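Pectate lyase (Bacillus subtilis, PDB 5AMV) cleaves polygalacturonate, the backbone of pectin, by calcium-dependent elimination, giving oligosaccharides with an unsaturated residue at their non-reducing ends. Local coordinates at residues I62-D67 / A138-G143; N156-D161 / H198-D203; K265-H270 / H289-Y294; K317-N322 / A344-G349. All blocks are in the same frame, centred on the assembly; numbering follows the deposited sequence.

Contact 1: residues I62-D67 / A138-G143; sequences IDMNVD and AKVVGG
Ile62 and Asp63 run parallel to Val140 and Val141, and three backbone hydrogen bonds carry the pairing. Ile62 uses both its polar atoms: its N donates to Lys139 O at 2.8 Å, and its O accepts from Val141 N. The third bond, from Met64 N to Val141 O at 2.9 Å, is almost straight (178° at the hydrogen). A CA-H...O contact from Asp63 CA falls on the same Val141 O.

Parallel pairing of successive coils builds the right-handed parallel beta-helix of polysaccharide lyase family 1, and strand 158-160 pairs on with strand 139-141.

Apolar contact centres on Met64. Its CG, set beside the backbone N (chi1 -65°), lies 3.6 Å from Gly143 CA and more loosely against Val140 CG1; two further bends then lead the sulfur away from strand 139-141, while the side chain also touches Leu41 of helix 38-45.

The polar side chains work at the turn where strand 61-63 ends. Asp63 OD1 accepts from Asn65 N at 3.0 Å, an Asx turn in which the N-H comes from above the carboxylate plane. Asn65 ND2 donates to a water that in turn donates to Gly142 O, while Asn65 OD1 accepts from Tyr78 and Gln117.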
loop_
_atom_site.group_PDB
_atom_site.type_symbol
_atom_site.label_atom_id
_atom_site.label_comp_id
_atom_site.label_asym_id
_atom_site.label_seq_id
_atom_site.Cartn_x
_atom_site.Cartn_y
_atom_site.Cartn_z
ATOM N N ILE A 62 -13.563 12.863 -0.142
ATOM C CA ILE A 62 -13.707 12.737 1.316
ATOM C C ILE A 62 -12.347 13.019 1.960
ATOM O O ILE A 62 -11.419 12.192 1.904
ATOM C CB ILE A 62 -14.259 11.335 1.736
ATOM C CG1 ILE A 62 -15.655 11.162 1.103
ATOM C CG2 ILE A 62 -14.289 11.219 3.299
ATOM C CD1 ILE A 62 -16.406 9.886 1.541
ATOM N N ASP A 63 -12.239 14.230 2.514
ATOM C CA ASP A 63 -11.097 14.611 3.331
ATOM C C ASP A 63 -11.301 14.045 4.736
ATOM O O ASP A 63 -12.336 14.313 5.394
ATOM C CB ASP A 63 -10.954 16.156 3.283
ATOM C CG ASP A 63 -9.793 16.688 4.113
ATOM O OD1 ASP A 63 -8.988 15.916 4.685
ATOM O OD2 ASP A 63 -9.643 17.942 4.141
ATOM N N MET A 64 -10.344 13.211 5.170
ATOM C CA MET A 64 -10.411 12.570 6.479
ATOM C C MET A 64 -9.834 13.411 7.602
ATOM O O MET A 64 -10.084 13.127 8.774
ATOM C CB MET A 64 -9.754 11.182 6.426
ATOM C CG MET A 64 -10.526 10.214 5.495
ATOM S SD MET A 64 -12.191 9.831 6.106
ATOM C CE MET A 64 -11.825 8.766 7.519
ATOM N N ASN A 65 -9.040 14.423 7.249
ATOM C CA ASN A 65 -8.507 15.346 8.301
ATOM C C ASN A 65 -9.528 16.453 8.570
ATOM O O ASN A 65 -9.289 17.619 8.286
ATOM C CB ASN A 65 -7.180 15.923 7.842
ATOM C CG ASN A 65 -6.040 14.924 8.045
ATOM O OD1 ASN A 65 -5.675 14.630 9.186
ATOM N ND2 ASN A 65 -5.455 14.422 6.938
ATOM N N VAL A 66 -10.662 16.054 9.138
ATOM C CA VAL A 66 -11.756 17.007 9.455
ATOM C C VAL A 66 -12.376 16.655 10.777
ATOM O O VAL A 66 -12.308 15.481 11.248
ATOM C CB VAL A 66 -12.837 17.063 8.351
ATOM C CG1 VAL A 66 -12.264 17.593 7.020
ATOM C CG2 VAL A 66 -13.461 15.724 8.131
ATOM N N ASP A 67 -12.994 17.660 11.396
ATOM C CA ASP A 67 -13.650 17.416 12.673
ATOM C C ASP A 67 -15.122 16.965 12.518
ATOM O O ASP A 67 -15.583 16.634 11.418
ATOM C CB ASP A 67 -13.460 18.639 13.589
ATOM C CG ASP A 67 -14.235 19.875 13.121
ATOM O OD1 ASP A 67 -15.181 19.784 12.305
ATOM O OD2 ASP A 67 -13.857 20.986 13.581
ATOM N N ALA A 138 -13.986 10.013 -7.530
ATOM C CA ALA A 138 -14.075 9.656 -6.106
ATOM C C ALA A 138 -12.677 9.673 -5.488
ATOM O O ALA A 138 -11.769 9.058 -6.014
ATOM C CB ALA A 138 -14.689 8.289 -5.943
ATOM N N LYS A 139 -12.519 10.346 -4.352
ATOM C CA LYS A 139 -11.190 10.528 -3.739
ATOM C C LYS A 139 -11.315 10.359 -2.229
ATOM O O LYS A 139 -12.303 10.796 -1.630
ATOM C CB LYS A 139 -10.656 11.941 -4.026
ATOM C CG LYS A 139 -10.389 12.259 -5.486
ATOM C CD LYS A 139 -9.932 13.718 -5.587
ATOM C CE LYS A 139 -9.642 14.164 -7.012
ATOM N NZ LYS A 139 -10.747 13.865 -7.973
ATOM N N VAL A 140 -10.311 9.718 -1.630
ATOM C CA VAL A 140 -10.158 9.714 -0.184
ATOM C C VAL A 140 -8.815 10.431 0.069
ATOM O O VAL A 140 -7.767 10.009 -0.422
ATOM C CB VAL A 140 -10.133 8.259 0.381
ATOM C CG1 VAL A 140 -9.682 8.241 1.843
ATOM C CG2 VAL A 140 -11.495 7.612 0.237
ATOM N N VAL A 141 -8.863 11.526 0.844
ATOM C CA VAL A 141 -7.721 12.388 1.021
ATOM C C VAL A 141 -7.281 12.371 2.477
ATOM O O VAL A 141 -8.081 12.680 3.364
ATOM C CB VAL A 141 -8.022 13.875 0.567
ATOM C CG1 VAL A 141 -6.784 14.739 0.719
ATOM C CG2 VAL A 141 -8.433 13.878 -0.926
ATOM N N GLY A 142 -6.028 11.978 2.725
ATOM C CA GLY A 142 -5.510 11.909 4.107
ATOM C C GLY A 142 -5.857 10.640 4.890
ATOM O O GLY A 142 -5.269 10.392 5.933
ATOM N N GLY A 143 -6.777 9.828 4.363
ATOM C CA GLY A 143 -7.290 8.672 5.087
ATOM C C GLY A 143 -6.430 7.413 4.981
ATOM O O GLY A 143 -5.661 7.246 4.022
HETATM O O HOH W 1 -3.417 12.425 6.752
#

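Contact 2: residues N156-D161 / H198-D203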
loop_
_atom_site.group_PDB
_atom_site.type_symbol
_atom_site.label_atom_id
_atom_site.label_comp_id
_atom_site.label_asym_id
_atom_site.label_seq_id
_atom_site.Cartn_x
_atom_site.Cartn_y
_atom_site.Cartn_z
ATOM N N ASN A 156 -12.099 1.694 -7.636
ATOM C CA ASN A 156 -12.427 2.917 -8.378
ATOM C C ASN A 156 -12.351 4.186 -7.525
ATOM O O ASN A 156 -13.166 5.114 -7.688
ATOM C CB ASN A 156 -13.819 2.812 -9.027
ATOM C CG ASN A 156 -14.013 3.851 -10.102
ATOM O OD1 ASN A 156 -13.123 4.066 -10.927
ATOM N ND2 ASN A 156 -15.209 4.456 -10.141
ATOM N N ILE A 157 -11.354 4.214 -6.632
ATOM C CA ILE A 157 -11.127 5.368 -5.752
ATOM C C ILE A 157 -9.668 5.807 -5.875
ATOM O O ILE A 157 -8.774 4.974 -5.893
ATOM C CB ILE A 157 -11.407 5.022 -4.263
ATOM C CG1 ILE A 157 -12.886 4.693 -4.027
ATOM C CG2 ILE A 157 -10.973 6.177 -3.285
ATOM C CD1 ILE A 157 -13.061 3.668 -2.878
ATOM N N GLU A 158 -9.477 7.110 -5.863
ATOM C CA GLU A 158 -8.145 7.715 -5.821
ATOM C C GLU A 158 -7.849 8.062 -4.356
ATOM O O GLU A 158 -8.518 8.905 -3.755
ATOM C CB GLU A 158 -8.044 8.970 -6.715
ATOM C CG GLU A 158 -6.643 9.629 -6.593
ATOM C CD GLU A 158 -6.497 10.882 -7.440
ATOM O OE1 GLU A 158 -7.419 11.179 -8.245
ATOM O OE2 GLU A 158 -5.450 11.550 -7.334
ATOM N N PHE A 159 -6.839 7.398 -3.782
ATOM C CA PHE A 159 -6.404 7.702 -2.403
ATOM C C PHE A 159 -5.204 8.615 -2.501
ATOM O O PHE A 159 -4.259 8.291 -3.200
ATOM C CB PHE A 159 -5.942 6.379 -1.743
ATOM C CG PHE A 159 -7.069 5.445 -1.418
ATOM C CD1 PHE A 159 -7.604 4.539 -2.374
ATOM C CD2 PHE A 159 -7.615 5.459 -0.139
ATOM C CE1 PHE A 159 -8.638 3.667 -2.037
ATOM C CE2 PHE A 159 -8.665 4.602 0.212
ATOM C CZ PHE A 159 -9.183 3.708 -0.727
ATOM N N GLN A 160 -5.223 9.743 -1.793
ATOM C CA GLN A 160 -4.144 10.723 -1.849
ATOM C C GLN A 160 -3.613 10.956 -0.437
ATOM O O GLN A 160 -4.391 11.116 0.508
ATOM C CB GLN A 160 -4.684 12.066 -2.336
ATOM C CG GLN A 160 -5.343 12.062 -3.727
ATOM C CD GLN A 160 -5.701 13.486 -4.139
ATOM O OE1 GLN A 160 -5.815 14.372 -3.293
ATOM N NE2 GLN A 160 -5.847 13.713 -5.417
ATOM N N ASP A 161 -2.281 11.022 -0.340
ATOM C CA ASP A 161 -1.593 11.760 0.715
ATOM C C ASP A 161 -2.033 11.360 2.120
ATOM O O ASP A 161 -2.656 12.150 2.843
ATOM C CB ASP A 161 -1.792 13.280 0.453
ATOM C CG ASP A 161 -0.833 14.152 1.260
ATOM O OD1 ASP A 161 0.107 13.625 1.862
ATOM O OD2 ASP A 161 -1.048 15.371 1.289
ATOM N N HIS A 198 -8.608 -1.203 -9.583
ATOM C CA HIS A 198 -8.894 0.076 -10.251
ATOM C C HIS A 198 -8.901 1.265 -9.284
ATOM O O HIS A 198 -9.759 2.164 -9.401
ATOM C CB HIS A 198 -10.199 0.021 -11.069
ATOM C CG HIS A 198 -10.053 -0.666 -12.409
ATOM N ND1 HIS A 198 -10.411 -1.985 -12.587
ATOM C CD2 HIS A 198 -9.590 -0.232 -13.606
ATOM C CE1 HIS A 198 -10.153 -2.342 -13.833
ATOM N NE2 HIS A 198 -9.661 -1.295 -14.477
ATOM N N CYS A 199 -7.956 1.253 -8.336
ATOM C CA CYS A 199 -7.740 2.394 -7.467
ATOM C C CYS A 199 -6.449 3.099 -7.884
ATOM O O CYS A 199 -5.627 2.531 -8.599
ATOM C CB CYS A 199 -7.639 1.934 -6.003
ATOM S SG CYS A 199 -9.189 1.388 -5.320
ATOM N N THR A 200 -6.308 4.366 -7.481
ATOM C CA THR A 200 -5.092 5.168 -7.702
ATOM C C THR A 200 -4.572 5.556 -6.360
ATOM O O THR A 200 -5.361 5.812 -5.430
ATOM C CB THR A 200 -5.420 6.395 -8.571
ATOM O OG1 THR A 200 -5.773 5.927 -9.885
ATOM C CG2 THR A 200 -4.181 7.313 -8.688
ATOM N N PHE A 201 -3.247 5.550 -6.211
ATOM C CA PHE A 201 -2.596 5.886 -4.933
ATOM C C PHE A 201 -1.472 6.860 -5.234
ATOM O O PHE A 201 -0.615 6.566 -6.055
ATOM C CB PHE A 201 -2.022 4.602 -4.286
ATOM C CG PHE A 201 -3.046 3.544 -4.058
ATOM C CD1 PHE A 201 -3.765 3.535 -2.864
ATOM C CD2 PHE A 201 -3.319 2.557 -5.031
ATOM C CE1 PHE A 201 -4.738 2.578 -2.632
ATOM C CE2 PHE A 201 -4.316 1.574 -4.820
ATOM C CZ PHE A 201 -5.027 1.570 -3.619
ATOM N N ASN A 202 -1.475 8.023 -4.575
ATOM C CA ASN A 202 -0.405 9.005 -4.769
ATOM C C ASN A 202 -0.238 9.866 -3.518
ATOM O O ASN A 202 -0.972 9.710 -2.551
ATOM C CB ASN A 202 -0.676 9.867 -6.049
ATOM C CG ASN A 202 -2.015 10.584 -5.982
ATOM O OD1 ASN A 202 -2.261 11.326 -5.034
ATOM N ND2 ASN A 202 -2.889 10.356 -6.957
ATOM N N ASP A 203 0.676 10.823 -3.579
ATOM C CA ASP A 203 0.944 11.656 -2.399
ATOM C C ASP A 203 0.285 13.046 -2.483
ATOM O O ASP A 203 0.697 13.964 -1.774
ATOM C CB ASP A 203 2.471 11.748 -2.168
ATOM C CG ASP A 203 3.038 10.468 -1.582
ATOM O OD1 ASP A 203 2.240 9.555 -1.185
ATOM O OD2 ASP A 203 4.283 10.372 -1.509
#
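His198 enters beside Asn156, its carbonyl O 3.0 Å from Asn156 CA in a CA-H...O contact. At Cys199 the sulfur, turned beside its own backbone N (chi1 -71°), lies at the edge of the Phe159 ring, 4.0 Å from CE1. Thr200 is held through its backbone on both sides: N donates to Ile157 O and O accepts from Phe159 N at 2.7 Å. Its CG2 lies alongside Glu158 CG, and its hydroxyl bonds to Ala395.

Phe201 points the same way as Phe159. The rings are nearly parallel, 9° apart, but slid so far that they hardly overlap; CE1 of Phe201 comes 3.5 Å from CD1 of Phe159, and Ile186 touches both.

Asn202 donates through N to Phe159 O, while its side chain occupies the position between backbone N and carbonyl carbon (chi1 58°). From there ND2 gives a hydrogen bond of 2.9 Å to Glu158 OE2, on the anti side but tilted out of the carboxylate plane. Gln160 NE2 reaches that oxygen from the opposite face, also at 2.9 Å, so two amides grip one atom. Asn202 O receives Asp161 N.

While Glu158, Gln160 and Asn202 form a polar row on one face, Phe159 and Phe201, aligned on the other, make an internal stack typical of a parallel beta-helix.

Contact 3: residues K265-H270 / H289-Y294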
loop_
_atom_site.group_PDB
_atom_site.type_symbol
_atom_site.label_atom_id
_atom_site.label_comp_id
_atom_site.label_asym_id
_atom_site.label_seq_id
_atom_site.Cartn_x
_atom_site.Cartn_y
_atom_site.Cartn_z
ATOM N N LYS A 265 -0.574 -14.614 0.891
ATOM C CA LYS A 265 -0.868 -15.092 -0.444
ATOM C C LYS A 265 -1.620 -13.987 -1.144
ATOM O O LYS A 265 -2.818 -13.758 -0.911
ATOM C CB LYS A 265 -1.678 -16.388 -0.425
ATOM C CG LYS A 265 -0.822 -17.555 0.072
ATOM C CD LYS A 265 -1.697 -18.799 0.139
ATOM C CE LYS A 265 -0.865 -20.103 0.187
ATOM N NZ LYS A 265 0.106 -20.141 1.338
ATOM N N ILE A 266 -0.873 -13.324 -2.022
ATOM C CA ILE A 266 -1.329 -12.107 -2.722
ATOM C C ILE A 266 -1.001 -12.234 -4.210
ATOM O O ILE A 266 0.114 -12.617 -4.594
ATOM C CB ILE A 266 -0.624 -10.889 -2.125
ATOM C CG1 ILE A 266 -0.976 -10.744 -0.629
ATOM C CG2 ILE A 266 -1.026 -9.602 -2.901
ATOM C CD1 ILE A 266 0.071 -9.893 0.114
ATOM N N THR A 267 -1.954 -11.847 -5.042
ATOM C CA THR A 267 -1.728 -11.737 -6.474
ATOM C C THR A 267 -1.751 -10.279 -6.886
ATOM O O THR A 267 -2.713 -9.582 -6.603
ATOM C CB THR A 267 -2.811 -12.504 -7.262
ATOM O OG1 THR A 267 -2.769 -13.883 -6.880
ATOM C CG2 THR A 267 -2.640 -12.411 -8.793
ATOM N N LEU A 268 -0.681 -9.840 -7.540
ATOM C CA LEU A 268 -0.640 -8.487 -8.099
ATOM C C LEU A 268 -0.627 -8.573 -9.600
ATOM O O LEU A 268 0.333 -9.096 -10.176
ATOM C CB LEU A 268 0.640 -7.739 -7.674
ATOM C CG LEU A 268 0.890 -7.659 -6.156
ATOM C CD1 LEU A 268 2.125 -6.830 -5.907
ATOM C CD2 LEU A 268 -0.274 -6.998 -5.423
ATOM N N HIS A 269 -1.668 -8.056 -10.243
ATOM C CA HIS A 269 -1.591 -8.017 -11.708
ATOM C C HIS A 269 -2.163 -6.775 -12.348
ATOM O O HIS A 269 -3.069 -6.170 -11.819
ATOM C CB HIS A 269 -2.167 -9.328 -12.319
ATOM C CG HIS A 269 -3.670 -9.440 -12.278
ATOM N ND1 HIS A 269 -4.484 -8.908 -13.261
ATOM C CD2 HIS A 269 -4.501 -10.042 -11.380
ATOM C CE1 HIS A 269 -5.749 -9.165 -12.967
ATOM N NE2 HIS A 269 -5.789 -9.853 -11.836
ATOM N N HIS A 270 -1.624 -6.437 -13.526
ATOM C CA HIS A 270 -2.017 -5.255 -14.301
ATOM C C HIS A 270 -1.985 -3.951 -13.515
ATOM O O HIS A 270 -2.731 -2.992 -13.838
ATOM C CB HIS A 270 -3.389 -5.486 -14.939
ATOM C CG HIS A 270 -3.395 -6.556 -15.985
ATOM N ND1 HIS A 270 -3.730 -7.867 -15.702
ATOM C CD2 HIS A 270 -3.112 -6.513 -17.306
ATOM C CE1 HIS A 270 -3.655 -8.588 -16.812
ATOM N NE2 HIS A 270 -3.262 -7.793 -17.796
ATOM N N HIS A 289 2.142 -13.809 -6.294
ATOM C CA HIS A 289 2.140 -13.938 -7.749
ATOM C C HIS A 289 2.103 -12.528 -8.341
ATOM O O HIS A 289 1.154 -11.811 -8.111
ATOM C CB HIS A 289 0.904 -14.724 -8.212
ATOM C CG HIS A 289 0.925 -15.084 -9.665
ATOM N ND1 HIS A 289 -0.190 -15.558 -10.312
ATOM C CD2 HIS A 289 1.922 -15.076 -10.590
ATOM C CE1 HIS A 289 0.111 -15.822 -11.576
ATOM N NE2 HIS A 289 1.393 -15.565 -11.763
ATOM N N VAL A 290 3.113 -12.162 -9.112
ATOM C CA VAL A 290 3.291 -10.823 -9.657
ATOM C C VAL A 290 3.294 -10.934 -11.182
ATOM O O VAL A 290 4.255 -11.439 -11.769
ATOM C CB VAL A 290 4.614 -10.256 -9.117
ATOM C CG1 VAL A 290 4.968 -8.857 -9.765
ATOM C CG2 VAL A 290 4.582 -10.221 -7.564
ATOM N N TYR A 291 2.220 -10.555 -11.841
ATOM C CA TYR A 291 2.236 -10.687 -13.312
ATOM C C TYR A 291 1.609 -9.531 -14.061
ATOM O O TYR A 291 0.643 -8.902 -13.595
ATOM C CB TYR A 291 1.622 -12.039 -13.779
ATOM C CG TYR A 291 0.103 -12.172 -13.706
ATOM C CD1 TYR A 291 -0.700 -11.814 -14.797
ATOM C CD2 TYR A 291 -0.516 -12.694 -12.575
ATOM C CE1 TYR A 291 -2.089 -11.930 -14.770
ATOM C CE2 TYR A 291 -1.953 -12.844 -12.547
ATOM C CZ TYR A 291 -2.693 -12.470 -13.642
ATOM O OH TYR A 291 -4.075 -12.626 -13.620
ATOM N N ASN A 292 2.122 -9.279 -15.270
ATOM C CA ASN A 292 1.545 -8.234 -16.121
ATOM C C ASN A 292 1.483 -6.842 -15.468
ATOM O O ASN A 292 0.535 -6.091 -15.726
ATOM C CB ASN A 292 0.120 -8.607 -16.632
ATOM C CG ASN A 292 0.095 -9.749 -17.636
ATOM O OD1 ASN A 292 -0.979 -10.295 -17.906
ATOM N ND2 ASN A 292 1.266 -10.104 -18.214
ATOM N N ASN A 293 2.475 -6.500 -14.642
ATOM C CA ASN A 293 2.548 -5.157 -14.070
ATOM C C ASN A 293 3.509 -4.333 -14.905
ATOM O O ASN A 293 4.404 -4.882 -15.568
ATOM C CB ASN A 293 2.972 -5.228 -12.595
ATOM C CG ASN A 293 2.016 -6.036 -11.753
ATOM O OD1 ASN A 293 0.886 -5.620 -11.462
ATOM N ND2 ASN A 293 2.421 -7.258 -11.410
ATOM N N TYR A 294 3.341 -3.008 -14.861
ATOM C CA TYR A 294 4.129 -2.099 -15.670
ATOM C C TYR A 294 4.776 -1.106 -14.697
ATOM O O TYR A 294 4.062 -0.490 -13.897
ATOM C CB TYR A 294 3.277 -1.349 -16.680
ATOM C CG TYR A 294 4.119 -0.409 -17.497
ATOM C CD1 TYR A 294 5.166 -0.895 -18.302
ATOM C CD2 TYR A 294 3.868 0.964 -17.469
ATOM C CE1 TYR A 294 5.936 -0.064 -19.042
ATOM C CE2 TYR A 294 4.664 1.851 -18.234
ATOM C CZ TYR A 294 5.698 1.321 -19.011
ATOM O OH TYR A 294 6.465 2.188 -19.741
HETATM O O HOH W 2 -2.295 -15.854 -8.619
#
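His269 and Tyr291 occupy matching positions on neighbouring coils of the parallel beta-helix, with Thr267 and His289 aligned on the same face. The His269 side chain rises between its backbone N and carbonyl carbon (chi1 74°), and Tyr291 does likewise (chi1 75°), which points both rings the same way.

His269 CB sits squarely over the Tyr291 ring, 3.4 Å from its centroid, in a CH-pi contact. CG is next to Tyr291 CZ at 3.5 Å. The imidazole lies nearly parallel to the phenol, yet is displaced along it, so that the rings barely overlap and OH stands over the centre of the imidazole face; CD2 is 3.4 Å from that OH. ND1 shares a hydrogen bond of 2.8 Å with His270 ND1, in which either may donate, and NE2 at the tip is bonded to Asp12 OD1.

Next, Asn292 CB lies over the face of the His270 ring, whose NE2 is held by Asp380. A water joins Thr267 OG1 to His289 ND1; OG1 also bonds to Trp14 N, and His289 NE2 to Gln321.

Beneath the rings, Leu268 N donates to His289 O, while Leu268 O accepts two bonds. Tyr291 N comes nearly in line with the carbonyl. Asn293, whose OD1 accepts from Asn271 N, brings ND2 3.0 Å from Leu268 O, 60° out of the carbonyl plane, on the side away from the rings.

Contact 4: residues K317-N322 / A344-G349; sequences KIYAQN and ALYDSG
Tyr319 and Tyr346 are stacked face to face in an offset arrangement, with centroids 3.9 Å apart and planes only 2° from parallel. Both side chains leave the backbone with CG opposite the N (chi1 -165° and -179°), so the rings point the same way and overlap along their length. Tyr319 CZ lies over the middle of the Tyr346 ring, 3.5 Å from its CE1, while CD1 of Tyr346 lies over the centre of the Tyr319 ring. The phenol oxygen of Tyr319 continues this overlap, over the Tyr346 ring near CZ.

Equivalent residues one coil apart thus form an aromatic stack, a recurring feature of parallel beta-helices; here His289 of the preceding coil touches Tyr319 at the matching position. Strands 317-321 and 346-348 run almost parallel, and Ala320 joins them through both its backbone N and its O: N donates to Tyr346 O at 2.8 Å, and O accepts from Ser348 N.

On the tyrosine face Gln321 stands beside Ser348. One water collects Gln321 NE2 and Tyr346 OH, bridging the two strands above their backbones; Ser348 OG joins it in one of two modelled positions. Gln321 OE1 is already engaged by His289.

The other face is apolar where Leu345 CD1 reaches across to Ile318 CG2 at 3.6 Å. Ala320 CB and Asp347 CB then meet more loosely, with the Asp347 carboxylate directed to Thr350, Ala359 and Ser360. At the strand end, Asn322 N donates to Ser348 O, and Asn322 OD1 lies 3.4 Å from Gly349 CA, while its ND2 bonds to Asp380 O.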
loop_
_atom_site.group_PDB
_atom_site.type_symbol
_atom_site.label_atom_id
_atom_site.label_comp_id
_atom_site.label_asym_id
_atom_site.label_seq_id
_atom_site.Cartn_x
_atom_site.Cartn_y
_atom_site.Cartn_z
ATOM N N LYS A 317 8.632 -15.628 -1.555
ATOM C CA LYS A 317 8.403 -16.549 -2.636
ATOM C C LYS A 317 7.679 -15.868 -3.792
ATOM O O LYS A 317 6.584 -16.258 -4.169
ATOM C CB LYS A 317 7.658 -17.785 -2.115
ATOM C CG LYS A 317 8.510 -18.607 -1.154
ATOM C CD LYS A 317 7.702 -19.721 -0.489
ATOM C CE LYS A 317 8.685 -20.671 0.318
ATOM N NZ LYS A 317 9.541 -19.975 1.293
ATOM N N ILE A 318 8.302 -14.836 -4.342
ATOM C CA ILE A 318 7.685 -14.128 -5.470
ATOM C C ILE A 318 7.802 -14.972 -6.738
ATOM O O ILE A 318 8.905 -15.483 -7.080
ATOM C CB ILE A 318 8.354 -12.746 -5.703
ATOM C CG1 ILE A 318 8.159 -11.844 -4.468
ATOM C CG2 ILE A 318 7.843 -12.121 -7.011
ATOM C CD1 ILE A 318 9.003 -10.577 -4.488
ATOM N N TYR A 319 6.669 -15.130 -7.413
ATOM C CA TYR A 319 6.585 -15.808 -8.682
ATOM C C TYR A 319 6.105 -14.794 -9.721
ATOM O O TYR A 319 4.932 -14.387 -9.738
ATOM C CB TYR A 319 5.630 -17.000 -8.546
ATOM C CG TYR A 319 5.686 -18.011 -9.663
ATOM C CD1 TYR A 319 5.069 -17.758 -10.885
ATOM C CD2 TYR A 319 6.329 -19.223 -9.479
ATOM C CE1 TYR A 319 5.103 -18.687 -11.974
ATOM C CE2 TYR A 319 6.357 -20.165 -10.512
ATOM C CZ TYR A 319 5.744 -19.905 -11.755
ATOM O OH TYR A 319 5.772 -20.849 -12.769
ATOM N N ALA A 320 7.039 -14.372 -10.576
ATOM C CA ALA A 320 6.775 -13.245 -11.456
ATOM C C ALA A 320 6.696 -13.671 -12.912
ATOM O O ALA A 320 7.532 -14.458 -13.383
ATOM C CB ALA A 320 7.854 -12.162 -11.252
ATOM N N GLN A 321 5.647 -13.227 -13.606
ATOM C CA GLN A 321 5.508 -13.528 -15.026
ATOM C C GLN A 321 5.117 -12.304 -15.847
ATOM O O GLN A 321 4.157 -11.600 -15.531
ATOM C CB GLN A 321 4.416 -14.587 -15.265
ATOM C CG GLN A 321 4.732 -15.935 -14.658
ATOM C CD GLN A 321 3.564 -16.861 -14.751
ATOM O OE1 GLN A 321 2.554 -16.679 -14.069
ATOM N NE2 GLN A 321 3.674 -17.869 -15.619
ATOM N N ASN A 322 5.811 -12.125 -16.967
ATOM C CA ASN A 322 5.432 -11.137 -17.957
ATOM C C ASN A 322 5.204 -9.714 -17.428
ATOM O O ASN A 322 4.154 -9.089 -17.711
ATOM C CB ASN A 322 4.278 -11.635 -18.824
ATOM C CG ASN A 322 4.688 -12.853 -19.678
ATOM O OD1 ASN A 322 5.822 -13.372 -19.525
ATOM N ND2 ASN A 322 3.832 -13.253 -20.598
ATOM N N ALA A 344 15.510 -16.529 -3.242
ATOM C CA ALA A 344 14.859 -17.148 -4.372
ATOM C C ALA A 344 13.882 -16.166 -5.039
ATOM O O ALA A 344 13.244 -15.364 -4.355
ATOM C CB ALA A 344 14.091 -18.385 -3.926
ATOM N N LEU A 345 13.796 -16.268 -6.357
ATOM C CA LEU A 345 12.850 -15.478 -7.151
ATOM C C LEU A 345 12.610 -16.253 -8.434
ATOM O O LEU A 345 13.570 -16.593 -9.164
ATOM C CB LEU A 345 13.381 -14.072 -7.449
ATOM C CG LEU A 345 12.666 -13.251 -8.540
ATOM C CD1 LEU A 345 11.220 -12.849 -8.059
ATOM C CD2 LEU A 345 13.489 -12.032 -8.876
ATOM N N TYR A 346 11.352 -16.567 -8.707
ATOM C CA TYR A 346 11.005 -17.040 -10.037
ATOM C C TYR A 346 10.624 -15.825 -10.865
ATOM O O TYR A 346 9.728 -15.099 -10.478
ATOM C CB TYR A 346 9.803 -18.006 -10.006
ATOM C CG TYR A 346 9.404 -18.545 -11.363
ATOM C CD1 TYR A 346 8.645 -17.787 -12.260
ATOM C CD2 TYR A 346 9.820 -19.808 -11.771
ATOM C CE1 TYR A 346 8.328 -18.275 -13.519
ATOM C CE2 TYR A 346 9.487 -20.311 -13.007
ATOM C CZ TYR A 346 8.747 -19.553 -13.880
ATOM O OH TYR A 346 8.449 -20.049 -15.124
ATOM N N ASP A 347 11.281 -15.613 -11.999
ATOM C CA ASP A 347 10.756 -14.640 -12.952
ATOM C C ASP A 347 10.935 -15.124 -14.382
ATOM O O ASP A 347 11.985 -15.659 -14.761
ATOM C CB ASP A 347 11.277 -13.178 -12.744
ATOM C CG ASP A 347 12.665 -12.972 -13.254
ATOM O OD1 ASP A 347 13.585 -13.575 -12.672
ATOM O OD2 ASP A 347 12.854 -12.204 -14.217
ATOM N N SER A 348 9.877 -14.952 -15.142
ATOM C CA SER A 348 9.863 -15.304 -16.554
ATOM C C SER A 348 9.237 -14.158 -17.348
ATOM O O SER A 348 8.321 -13.481 -16.886
ATOM C CB SER A 348 9.130 -16.647 -16.795
ATOM O OG SER A 348 7.710 -16.570 -16.649
ATOM N N GLY A 349 9.727 -13.939 -18.546
ATOM C CA GLY A 349 9.147 -12.936 -19.423
ATOM C C GLY A 349 9.372 -11.489 -19.001
ATOM O O GLY A 349 8.676 -10.598 -19.510
HETATM O O HOH W 3 10.971 -13.833 -3.740
HETATM O O HOH W 4 6.319 -18.917 -16.548
HETATM O O HOH W 5 6.147 -15.783 -18.446
#

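In the fold
From the N terminus, contact 1 closes first, across a 70-residue excursion, nearly half of it helix, that brings strand 139-141 back onto 61-63. Contact 2 closes the following large loop, and meets contact 1 directly: strands 139-141 and 158-160 are neighbours, with Val140 N bonded to Glu158 O. Strand 235-245 then spans the interval to contact 3, pairing with both 200-202 and 266-274. Contact 3 closes a shorter loop of 18 residues and contact 4 one of 21, and their strands 287-296 and 317-326 are neighbours. None nests or crosses; the four follow in series along the beta-helix, contacts 1 and 4 having centres about 37 Å apart.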